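Local coordinates for putative uncharacterized protein (Paracoccus denitrificans, PDB 3DML), which probably reduces or exchanges disulfide bonds in the periplasm as a thioredoxin-like thiol-disulfide oxidoreductase serving chemotrophic sulfur oxidation, at residues Glu93-Pro96 and Gly97-Phe100; Val74-Thr77 and Pro78-Val81. All blocks are in the same frame, centred on the assembly; numbering follows the deposited sequence.

How the contacts relate
Contact 2 is mostly buried and contact 1 lies at the surface. Contact 2, residues 74-81, brings a loop through a cis-proline into strand 79-84, one of the two inner strands of the sheet. Contact 1, residues 93-100, leads out of the edge strand 87-93 and into helix 98-112. Their centres are about 12 Å apart, and the two meet where G94 N is 2.8 Å from P78 O, a probable hydrogen bond. The chemistry differs with place. In contact 2 a hydroxyl bonds a carbonyl and a water. Contact 1 has no hydrogen bond between its segments; its side chains meet through carbon contacts and a ring face, and the backbone bond lies within 97-100.

Contact 1 of 2, residues Glu93-Pro96 and Gly97-Phe100; sequences EGYP and GEDF
The Y95 ring lies over the backbone of G97. G97 CA sits 4.0 Å from the centroid of the Y95 ring, 25° off the ring normal, a CH-pi contact over the face. From the same face, the ring carbon Y95 CE1 is 3.3 Å from G97 C. The Y95 CG is anti to its own backbone N (chi1 175°), which swings the ring forward along the chain to G97 and E98. Y95 and E98 then extend alongside each other, with ring and carboxylate planes 60° apart. Y95 OH touches the methylene E98 CG at 3.3 Å.

Apolar packing joins P96 to F100. P96 CG meets F100 CB at 4.1 Å, and P96 CB stands over one face of the F100 ring, offset toward its rim.

The one backbone hydrogen bond here lies within 97-100. G97 is the N-cap of helix 98-112, and F100 N donates to G97 O at 3.0 Å in its first turn.

The polar end of Y95 is used elsewhere: its hydroxyl bonds E39, and its ring meets W36 edge-to-face. Both belong to helix 31-39, at whose start the C30/C33 pair lies; the Y95 side chain is near that pair without touching it. The side chains of 93-96 and 97-100 thus meet by van der Waals and CH-pi contact, while the G97 cap and the F100 N bond begin the helix and the tyrosine ties the turn to helix 31-39.

Contact 2 of 2, residues Val74-Thr77 and Pro78-Val81; sequences VTFT and PTFV
The F76 ring turns its edge to the carbonyl oxygen of P78. P78 O lies in the plane of the ring, 3.6 Å from F76 CD2. Separately, F76 CE2 makes an apolar contact with P78 CD at 4.1 Å. The T79 hydroxyl makes the polar link. T79 OG1 donates to F76 O at 2.5 Å, a short bond. It arrives above the carbonyl plane, 45° out of it, with a C=O...donor angle of 131°. With chi1 at -70°, T79 OG1 is anti to its own carbonyl carbon and faces back toward the loop. There it also accepts from a water, which in turn takes the N-H of T75. The hydroxyl is therefore gripped twice, and the loop is tied to the strand both directly and through the water.

The peptide T77-P78 is cis. A cis-proline just before this strand, beside the CxxC pair, is a hallmark of the thioredoxin fold. The T77 side chain touches C30 and C33, and its hydroxyl bonds Q27. P78 packs on Y32 and C33.

On the apolar side, the V74 and T79 side chains pass one another, pointing opposite ways. V74 CG1 lies 3.9 Å from T79 CB, and V74 also touches F25 of strand 20-26.

Contact 1 of 2, residues Glu93-Pro96 and Gly97-Phe100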
ATOM      1  N   GLU A  93       2.091   5.256  -5.807  1.00 12.96           N
ATOM      2  CA  GLU A  93       3.226   4.539  -6.373  1.00 14.00           C
ATOM      3  C   GLU A  93       4.510   5.222  -5.916  1.00 14.36           C
ATOM      4  O   GLU A  93       4.678   6.425  -6.112  1.00 14.75           O
ATOM      5  CB  GLU A  93       3.128   4.467  -7.908  1.00 14.54           C
ATOM      6  CG  GLU A  93       1.829   3.749  -8.387  1.00 16.52           C
ATOM      7  CD  GLU A  93       1.685   3.699  -9.911  1.00 23.41           C
ATOM      8  OE1 GLU A  93       1.884   4.749 -10.551  1.00 25.04           O
ATOM      9  OE2 GLU A  93       1.316   2.621 -10.470  1.00 27.91           O
ATOM     10  N   GLY A  94       5.400   4.434  -5.332  1.00 13.99           N
ATOM     11  CA  GLY A  94       6.706   4.903  -4.855  1.00 14.32           C
ATOM     12  C   GLY A  94       6.711   5.299  -3.380  1.00 14.49           C
ATOM     13  O   GLY A  94       5.663   5.324  -2.715  1.00 15.08           O
ATOM     14  N   TYR A  95       7.909   5.586  -2.880  1.00 14.29           N
ATOM     15  CA  TYR A  95       8.112   5.967  -1.493  1.00 14.98           C
ATOM     16  C   TYR A  95       9.198   7.053  -1.414  1.00 16.09           C
ATOM     17  O   TYR A  95      10.366   6.763  -1.139  1.00 15.49           O
ATOM     18  CB  TYR A  95       8.443   4.741  -0.619  1.00 13.83           C
ATOM     19  CG  TYR A  95       8.774   5.141   0.805  1.00 13.69           C
ATOM     20  CD1 TYR A  95       7.865   5.881   1.568  1.00 12.25           C
ATOM     21  CD2 TYR A  95      10.009   4.794   1.382  1.00 14.15           C
ATOM     22  CE1 TYR A  95       8.170   6.283   2.887  1.00 11.02           C
ATOM     23  CE2 TYR A  95      10.323   5.180   2.704  1.00 13.20           C
ATOM     24  CZ  TYR A  95       9.389   5.929   3.436  1.00 13.00           C
ATOM     25  OH  TYR A  95       9.690   6.339   4.709  1.00 11.69           O
ATOM     26  N   PRO A  96       8.815   8.308  -1.694  1.00 17.62           N
ATOM     27  CA  PRO A  96       9.793   9.411  -1.614  1.00 18.74           C
ATOM     28  C   PRO A  96      10.130   9.861  -0.186  1.00 19.33           C
ATOM     29  O   PRO A  96      11.035  10.684   0.000  1.00 20.51           O
ATOM     30  CB  PRO A  96       9.131  10.554  -2.404  1.00 19.39           C
ATOM     31  CG  PRO A  96       7.805  10.036  -2.890  1.00 19.11           C
ATOM     32  CD  PRO A  96       7.489   8.765  -2.144  1.00 17.87           C
ATOM     33  N   GLY A  97       9.458   9.299   0.816  1.00 17.45           N
ATOM     34  CA  GLY A  97       9.879   9.491   2.202  1.00 15.84           C
ATOM     35  C   GLY A  97       8.678   9.565   3.105  1.00 15.19           C
ATOM     36  O   GLY A  97       7.554   9.627   2.623  1.00 13.52           O
ATOM     37  N   GLU A  98       8.918   9.587   4.419  1.00 15.07           N
ATOM     38  CA  GLU A  98       7.844   9.469   5.390  1.00 16.15           C
ATOM     39  C   GLU A  98       6.816  10.542   5.199  1.00 15.53           C
ATOM     40  O   GLU A  98       5.625  10.250   5.231  1.00 14.67           O
ATOM     41  CB  GLU A  98       8.361   9.542   6.839  1.00 16.52           C
ATOM     42  CG  GLU A  98       9.181   8.336   7.254  1.00 21.90           C
ATOM     43  CD  GLU A  98       9.719   8.432   8.677  1.00 25.26           C
ATOM     44  OE1 GLU A  98       9.918   9.560   9.179  1.00 29.23           O
ATOM     45  OE2 GLU A  98       9.967   7.365   9.288  1.00 30.88           O
ATOM     46  N   ASP A  99       7.289  11.775   4.983  1.00 15.21           N
ATOM     47  CA  ASP A  99       6.405  12.932   4.952  1.00 16.59           C
ATOM     48  C   ASP A  99       5.555  12.965   3.691  1.00 16.26           C
ATOM     49  O   ASP A  99       4.625  13.746   3.566  1.00 17.49           O
ATOM     50  CB  ASP A  99       7.227  14.228   5.066  1.00 16.37           C
ATOM     51  CG  ASP A  99       7.850  14.412   6.440  1.00 20.51           C
ATOM     52  OD1 ASP A  99       7.861  13.429   7.224  1.00 21.04           O
ATOM     53  OD2 ASP A  99       8.341  15.548   6.723  1.00 23.41           O
ATOM     54  N   PHE A 100       5.910  12.141   2.731  1.00 16.14           N
ATOM     55  CA  PHE A 100       5.111  12.031   1.516  1.00 16.71           C
ATOM     56  C   PHE A 100       4.056  10.955   1.708  1.00 15.93           C
ATOM     57  O   PHE A 100       2.896  11.147   1.376  1.00 16.50           O
ATOM     58  CB  PHE A 100       6.033  11.752   0.346  1.00 17.62           C
ATOM     59  CG  PHE A 100       6.831  12.958  -0.026  1.00 20.21           C
ATOM     60  CD1 PHE A 100       6.392  13.803  -1.044  1.00 22.31           C
ATOM     61  CD2 PHE A 100       7.961  13.308   0.718  1.00 22.23           C
ATOM     62  CE1 PHE A 100       7.101  14.959  -1.355  1.00 22.77           C
ATOM     63  CE2 PHE A 100       8.685  14.456   0.415  1.00 23.50           C
ATOM     64  CZ  PHE A 100       8.244  15.287  -0.621  1.00 21.22           C
TER

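Contact 2 of 2, residues Val74-Thr77 and Pro78-Val81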
ATOM      1  N   VAL A  74      -0.012  -3.699 -11.460  1.00 11.35           N
ATOM      2  CA  VAL A  74       1.069  -3.080 -10.675  1.00 12.31           C
ATOM      3  C   VAL A  74       2.345  -3.141 -11.520  1.00 13.56           C
ATOM      4  O   VAL A  74       2.776  -4.231 -11.901  1.00 14.18           O
ATOM      5  CB  VAL A  74       1.318  -3.818  -9.354  1.00 11.19           C
ATOM      6  CG1 VAL A  74       2.506  -3.203  -8.608  1.00 11.07           C
ATOM      7  CG2 VAL A  74       0.063  -3.741  -8.501  1.00 13.73           C
ATOM      8  N   THR A  75       2.947  -1.986 -11.796  1.00 14.70           N
ATOM      9  CA  THR A  75       4.090  -1.943 -12.691  1.00 16.08           C
ATOM     10  C   THR A  75       5.336  -1.326 -12.031  1.00 16.31           C
ATOM     11  O   THR A  75       6.417  -1.260 -12.662  1.00 17.10           O
ATOM     12  CB  THR A  75       3.728  -1.164 -13.962  1.00 17.18           C
ATOM     13  OG1 THR A  75       3.191   0.110 -13.587  1.00 20.42           O
ATOM     14  CG2 THR A  75       2.647  -1.931 -14.767  1.00 19.83           C
ATOM     15  N   PHE A  76       5.198  -0.912 -10.770  1.00 14.22           N
ATOM     16  CA  PHE A  76       6.248  -0.186 -10.069  1.00 14.10           C
ATOM     17  C   PHE A  76       6.250  -0.711  -8.658  1.00 13.49           C
ATOM     18  O   PHE A  76       5.196  -1.019  -8.131  1.00 13.83           O
ATOM     19  CB  PHE A  76       5.968   1.330 -10.044  1.00 14.28           C
ATOM     20  CG  PHE A  76       7.103   2.137  -9.469  1.00 13.27           C
ATOM     21  CD1 PHE A  76       8.118   2.618 -10.300  1.00 15.68           C
ATOM     22  CD2 PHE A  76       7.154   2.414  -8.100  1.00 14.65           C
ATOM     23  CE1 PHE A  76       9.189   3.371  -9.746  1.00 16.47           C
ATOM     24  CE2 PHE A  76       8.212   3.162  -7.545  1.00 15.22           C
ATOM     25  CZ  PHE A  76       9.228   3.619  -8.367  1.00 13.87           C
ATOM     26  N   THR A  77       7.429  -0.899  -8.074  1.00 13.04           N
ATOM     27  CA  THR A  77       7.508  -1.206  -6.642  1.00 13.54           C
ATOM     28  C   THR A  77       8.377  -0.163  -5.910  1.00 13.95           C
ATOM     29  O   THR A  77       9.408   0.251  -6.440  1.00 14.60           O
ATOM     30  CB  THR A  77       8.106  -2.602  -6.378  1.00 13.20           C
ATOM     31  OG1 THR A  77       9.429  -2.662  -6.911  1.00 13.82           O
ATOM     32  CG2 THR A  77       7.253  -3.704  -7.020  1.00 12.97           C
ATOM     33  N   PRO A  78       7.968   0.259  -4.694  1.00 13.95           N
ATOM     34  CA  PRO A  78       6.749  -0.164  -3.997  1.00 13.40           C
ATOM     35  C   PRO A  78       5.513   0.527  -4.563  1.00 13.63           C
ATOM     36  O   PRO A  78       5.562   1.704  -4.941  1.00 13.70           O
ATOM     37  CB  PRO A  78       6.988   0.297  -2.547  1.00 13.99           C
ATOM     38  CG  PRO A  78       7.904   1.488  -2.690  1.00 13.80           C
ATOM     39  CD  PRO A  78       8.721   1.285  -3.934  1.00 13.86           C
ATOM     40  N   THR A  79       4.410  -0.206  -4.630  1.00 12.71           N
ATOM     41  CA  THR A  79       3.110   0.419  -4.912  1.00 11.29           C
ATOM     42  C   THR A  79       2.198   0.068  -3.750  1.00 10.98           C
ATOM     43  O   THR A  79       2.179  -1.083  -3.304  1.00 10.91           O
ATOM     44  CB  THR A  79       2.499  -0.107  -6.235  1.00 11.67           C
ATOM     45  OG1 THR A  79       3.273   0.382  -7.338  1.00 12.20           O
ATOM     46  CG2 THR A  79       1.037   0.363  -6.416  1.00 10.84           C
ATOM     47  N   PHE A  80       1.426   1.033  -3.283  1.00 10.31           N
ATOM     48  CA  PHE A  80       0.506   0.795  -2.182  1.00 10.77           C
ATOM     49  C   PHE A  80      -0.903   0.969  -2.706  1.00 11.00           C
ATOM     50  O   PHE A  80      -1.247   2.060  -3.141  1.00 11.88           O
ATOM     51  CB  PHE A  80       0.751   1.793  -1.050  1.00 10.75           C
ATOM     52  CG  PHE A  80       2.176   1.784  -0.540  1.00 11.37           C
ATOM     53  CD1 PHE A  80       2.534   0.926   0.509  1.00 11.84           C
ATOM     54  CD2 PHE A  80       3.139   2.616  -1.113  1.00 13.23           C
ATOM     55  CE1 PHE A  80       3.844   0.908   1.000  1.00 10.44           C
ATOM     56  CE2 PHE A  80       4.474   2.609  -0.645  1.00 10.96           C
ATOM     57  CZ  PHE A  80       4.819   1.743   0.417  1.00 12.25           C
ATOM     58  N   VAL A  81      -1.694  -0.098  -2.700  1.00 10.18           N
ATOM     59  CA  VAL A  81      -3.040  -0.004  -3.239  1.00  9.85           C
ATOM     60  C   VAL A  81      -4.044  -0.038  -2.090  1.00 10.68           C
ATOM     61  O   VAL A  81      -4.077  -0.993  -1.307  1.00 10.08           O
ATOM     62  CB  VAL A  81      -3.369  -1.140  -4.233  1.00 10.17           C
ATOM     63  CG1 VAL A  81      -4.798  -0.964  -4.763  1.00 11.44           C
ATOM     64  CG2 VAL A  81      -2.371  -1.141  -5.401  1.00 10.66           C
TER
HETATM   65  O   HOH W   1       2.152   0.275  -9.932  1.00 17.28           O